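Local coordinates for maltose operon transcriptional repressor (Staphylococcus aureus subsp. aureus Mu50, PDB 3HCW), which probably represses transcription of the maltose operon, its C-terminal fragment having the two-lobed fold of periplasmic binding proteins that LacI-type repressors use to sense small-molecule effectors, at residues 30-33 against 34-38; 50-53 against 54-57. All coordinates share one frame; numbering follows the deposited sequence.

Contact 1 (30-33 against 34-38); sequences VLLG and ISETC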
loop_
_atom_site.group_PDB
_atom_site.type_symbol
_atom_site.label_atom_id
_atom_site.label_comp_id
_atom_site.label_asym_id
_atom_site.label_seq_id
_atom_site.Cartn_x
_atom_site.Cartn_y
_atom_site.Cartn_z
ATOM N N VAL A 30 10.875 2.557 -1.285
ATOM C CA VAL A 30 12.192 2.541 -1.944
ATOM C C VAL A 30 12.196 3.502 -3.136
ATOM O O VAL A 30 13.077 4.370 -3.229
ATOM C CB VAL A 30 12.661 1.109 -2.341
ATOM C CG1 VAL A 30 13.893 1.169 -3.179
ATOM C CG2 VAL A 30 12.984 0.291 -1.104
ATOM N N LEU A 31 11.190 3.374 -4.005
ATOM C CA LEU A 31 11.011 4.287 -5.147
ATOM C C LEU A 31 10.839 5.761 -4.737
ATOM O O LEU A 31 11.415 6.625 -5.371
ATOM C CB LEU A 31 9.864 3.834 -6.057
ATOM C CG LEU A 31 9.982 2.469 -6.755
ATOM C CD1 LEU A 31 8.667 2.093 -7.448
ATOM C CD2 LEU A 31 11.133 2.424 -7.737
ATOM N N LEU A 32 10.066 6.041 -3.685
ATOM C CA LEU A 32 10.000 7.404 -3.117
ATOM C C LEU A 32 11.373 7.912 -2.645
ATOM O O LEU A 32 11.758 9.058 -2.921
ATOM C CB LEU A 32 8.988 7.470 -1.963
ATOM C CG LEU A 32 8.742 8.825 -1.286
ATOM C CD1 LEU A 32 8.002 9.785 -2.206
ATOM C CD2 LEU A 32 7.969 8.649 -0.000
ATOM N N GLY A 33 12.104 7.055 -1.937
ATOM C CA GLY A 33 13.462 7.359 -1.520
ATOM C C GLY A 33 14.363 7.682 -2.700
ATOM O O GLY A 33 15.058 8.704 -2.686
ATOM N N ILE A 34 14.346 6.827 -3.730
ATOM C CA ILE A 34 15.151 7.081 -4.927
ATOM C C ILE A 34 14.751 8.379 -5.636
ATOM O O ILE A 34 15.603 9.220 -5.917
ATOM C CB ILE A 34 15.064 5.927 -5.948
ATOM C CG1 ILE A 34 15.711 4.666 -5.390
ATOM C CG2 ILE A 34 15.747 6.337 -7.284
ATOM C CD1 ILE A 34 15.110 3.406 -5.892
ATOM N N SER A 35 13.454 8.539 -5.886
ATOM C CA SER A 35 12.961 9.621 -6.738
ATOM C C SER A 35 13.168 11.008 -6.140
ATOM O O SER A 35 13.618 11.906 -6.835
ATOM C CB SER A 35 11.492 9.409 -7.108
ATOM O OG SER A 35 10.702 9.268 -5.946
ATOM N N GLU A 36 12.857 11.176 -4.855
ATOM C CA GLU A 36 13.017 12.483 -4.220
ATOM C C GLU A 36 14.484 12.936 -4.194
ATOM O O GLU A 36 14.763 14.108 -4.402
ATOM C CB GLU A 36 12.359 12.537 -2.831
ATOM C CG GLU A 36 13.133 11.894 -1.685
ATOM C CD GLU A 36 12.235 11.466 -0.532
ATOM O OE1 GLU A 36 12.512 10.412 0.083
ATOM O OE2 GLU A 36 11.248 12.178 -0.248
ATOM N N THR A 37 15.404 11.996 -3.986
ATOM C CA THR A 37 16.843 12.269 -4.011
ATOM C C THR A 37 17.292 12.666 -5.419
ATOM O O THR A 37 17.914 13.712 -5.601
ATOM C CB THR A 37 17.633 11.051 -3.488
ATOM O OG1 THR A 37 17.371 10.904 -2.088
ATOM C CG2 THR A 37 19.162 11.188 -3.724
ATOM N N CYS A 38 16.949 11.835 -6.400
ATOM C CA CYS A 38 17.176 12.128 -7.812
ATOM C C CYS A 38 16.596 13.482 -8.243
ATOM O O CYS A 38 17.268 14.243 -8.938
ATOM C CB CYS A 38 16.601 11.008 -8.685
ATOM S SG CYS A 38 17.558 9.479 -8.627
#

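Contact 2 (50-53 against 54-57); sequences SNNM and NDLM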
loop_
_atom_site.group_PDB
_atom_site.type_symbol
_atom_site.label_atom_id
_atom_site.label_comp_id
_atom_site.label_asym_id
_atom_site.label_seq_id
_atom_site.Cartn_x
_atom_site.Cartn_y
_atom_site.Cartn_z
ATOM N N SER A 50 7.246 -3.892 -16.681
ATOM C CA SER A 50 7.183 -5.282 -17.138
ATOM C C SER A 50 6.873 -6.267 -16.007
ATOM O O SER A 50 7.220 -6.030 -14.848
ATOM C CB SER A 50 8.509 -5.659 -17.789
ATOM O OG SER A 50 8.322 -6.132 -19.102
ATOM N N ASN A 51 6.233 -7.379 -16.361
ATOM C CA ASN A 51 5.701 -8.326 -15.378
ATOM C C ASN A 51 6.305 -9.738 -15.433
ATOM O O ASN A 51 5.982 -10.586 -14.604
ATOM C CB ASN A 51 4.166 -8.384 -15.467
ATOM C CG ASN A 51 3.664 -8.756 -16.864
ATOM O OD1 ASN A 51 3.352 -9.917 -17.133
ATOM N ND2 ASN A 51 3.580 -7.766 -17.753
ATOM N N ASN A 52 7.181 -9.985 -16.405
ATOM C CA ASN A 52 7.890 -11.264 -16.497
ATOM C C ASN A 52 9.317 -11.084 -17.003
ATOM O O ASN A 52 9.651 -10.024 -17.521
ATOM C CB ASN A 52 7.111 -12.268 -17.359
ATOM C CG ASN A 52 6.953 -11.814 -18.800
ATOM O OD1 ASN A 52 7.854 -11.991 -19.627
ATOM N ND2 ASN A 52 5.791 -11.247 -19.112
ATOM N N MET A 53 10.142 -12.122 -16.866
ATOM C CA MET A 53 11.578 -12.041 -17.160
ATOM C C MET A 53 11.952 -11.777 -18.625
ATOM O O MET A 53 12.864 -10.988 -18.901
ATOM C CB MET A 53 12.309 -13.292 -16.651
ATOM C CG MET A 53 13.824 -13.132 -16.583
ATOM S SD MET A 53 14.236 -11.533 -15.862
ATOM C CE MET A 53 15.954 -11.379 -16.307
ATOM N N ASN A 54 11.268 -12.436 -19.556
ATOM C CA ASN A 54 11.553 -12.240 -20.975
ATOM C C ASN A 54 11.174 -10.837 -21.449
ATOM O O ASN A 54 11.900 -10.225 -22.235
ATOM C CB ASN A 54 10.868 -13.315 -21.822
ATOM C CG ASN A 54 11.402 -14.711 -21.535
ATOM O OD1 ASN A 54 10.630 -15.648 -21.336
ATOM N ND2 ASN A 54 12.729 -14.852 -21.500
ATOM N N ASP A 55 10.048 -10.338 -20.941
ATOM C CA ASP A 55 9.583 -8.981 -21.222
ATOM C C ASP A 55 10.438 -7.907 -20.531
ATOM O O ASP A 55 10.608 -6.814 -21.069
ATOM C CB ASP A 55 8.109 -8.827 -20.826
ATOM C CG ASP A 55 7.155 -9.525 -21.792
ATOM O OD1 ASP A 55 7.590 -9.960 -22.880
ATOM O OD2 ASP A 55 5.957 -9.630 -21.459
ATOM N N LEU A 56 10.963 -8.221 -19.345
ATOM C CA LEU A 56 11.816 -7.292 -18.594
ATOM C C LEU A 56 13.196 -7.217 -19.222
ATOM O O LEU A 56 13.849 -6.176 -19.167
ATOM C CB LEU A 56 11.908 -7.689 -17.109
ATOM C CG LEU A 56 12.478 -6.731 -16.050
ATOM C CD1 LEU A 56 11.500 -5.623 -15.677
ATOM C CD2 LEU A 56 12.857 -7.509 -14.803
ATOM N N MET A 57 13.637 -8.318 -19.825
ATOM C CA MET A 57 14.864 -8.308 -20.624
ATOM C C MET A 57 14.679 -7.472 -21.888
ATOM O O MET A 57 15.598 -6.780 -22.323
ATOM C CB MET A 57 15.311 -9.727 -20.980
ATOM C CG MET A 57 16.063 -10.430 -19.862
ATOM S SD MET A 57 16.915 -11.931 -20.381
ATOM C CE MET A 57 18.498 -11.269 -20.910
#

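Contact 1 (30-33 against 34-38)
Successive turns of helix 25-39 meet here, Val30, Leu31, Leu32 and Gly33 giving their carbonyls to the turn that follows. The apolar side is made by Val30 and Ile34, whose side chains cross at a slant, CG1 of Val30 lying 3.7 Å from CD1 of Ile34. Val30, Leu31 and Ile34 pack on Leu75 of a loop, and Leu31 and Ile34 also reach Leu12 of strand 9-13. Ser35 N bonds Leu31 O at 2.8 Å. In one of the two modelled conformers of Ser35, OG sits between its backbone N and carbonyl carbon (chi1 56°) and reaches Leu31 O from the opposite face of the carbonyl plane, a less certain second bond. Glu36 N bonds Leu32 O at 3.1 Å, and the extended Glu36 chain runs back beside Leu32 O, OE1 coming 3.6 Å from Gly33 CA. That carboxylate is held by a salt bridge to Arg248 and a hydrogen bond to Gln252, both on helix 247-263. Thr37 OG1 makes a weak bond to Gly33 O. A hydroxyl thus supplements the backbone bond at Leu31 O in at least one conformer, while the Arg248 pairing would probably favour an ionised Glu36.

Contact 2 (50-53 against 54-57)
The chain passes from an extended Ser50 through Asn51 and Asn52 into the first turn of helix 53-65, and Asn52 is the N-cap: its own backbone is extended, whereas Met53 onward is helical. Two backbone bonds start the helix, Leu56 N to Asn52 O at 2.9 Å and Met57 N to Met53 O, also at 2.9 Å. The cap itself is a side-chain bond in which Asn52 OD1 accepts from Asp55 N at 3.0 Å, the donor standing 42° above the plane of the side-chain carbonyl. With CG lodged between the backbone N and the carbonyl carbon (chi1 63°), the Asn52 amide is folded forward over the first turn. Its other end is used as well: ND2 donates to Asp55 OD2 at 2.9 Å, meeting the carboxylate from above its plane, the two flat groups being turned 53° against each other. Asp55 is therefore joined to one amide through both its backbone N and its carboxylate, and the negative charge beside the helix N-terminus probably interacts favourably with the helix dipole. On another side of the turn the thioether chain of Met53, bent at chi2, crosses that of Met57 at a slant; both also touch Pro82, at the start of helix 82-89. Ser50 closes the loop against the buried Leu56, where Ser50 CB packs 3.7 Å from Leu56 CD1.

In the fold
Both contacts are local and lie in the N-terminal lobe, contact 1 joining successive turns of a helix and contact 2 a loop and N-cap to a first turn; their centres are about 23 Å apart and their nearest atoms about 11 Å, so they do not touch. Contact 1, within helix 25-39, packs against strands 9-13 and 44-47 and helix 247-263, and Leu32 also meets Arg22 of the second subunit; no other chain of the assembly touches contact 2. In contact 1 hydroxyls turn to carbonyls of their own helix while Glu36 reaches helix 247-263; in contact 2 the Asn52 amide oxygen caps a backbone N-H and its NH2 end meets the Asp55 carboxylate. Four touching residues are buried in contact 1, two in contact 2.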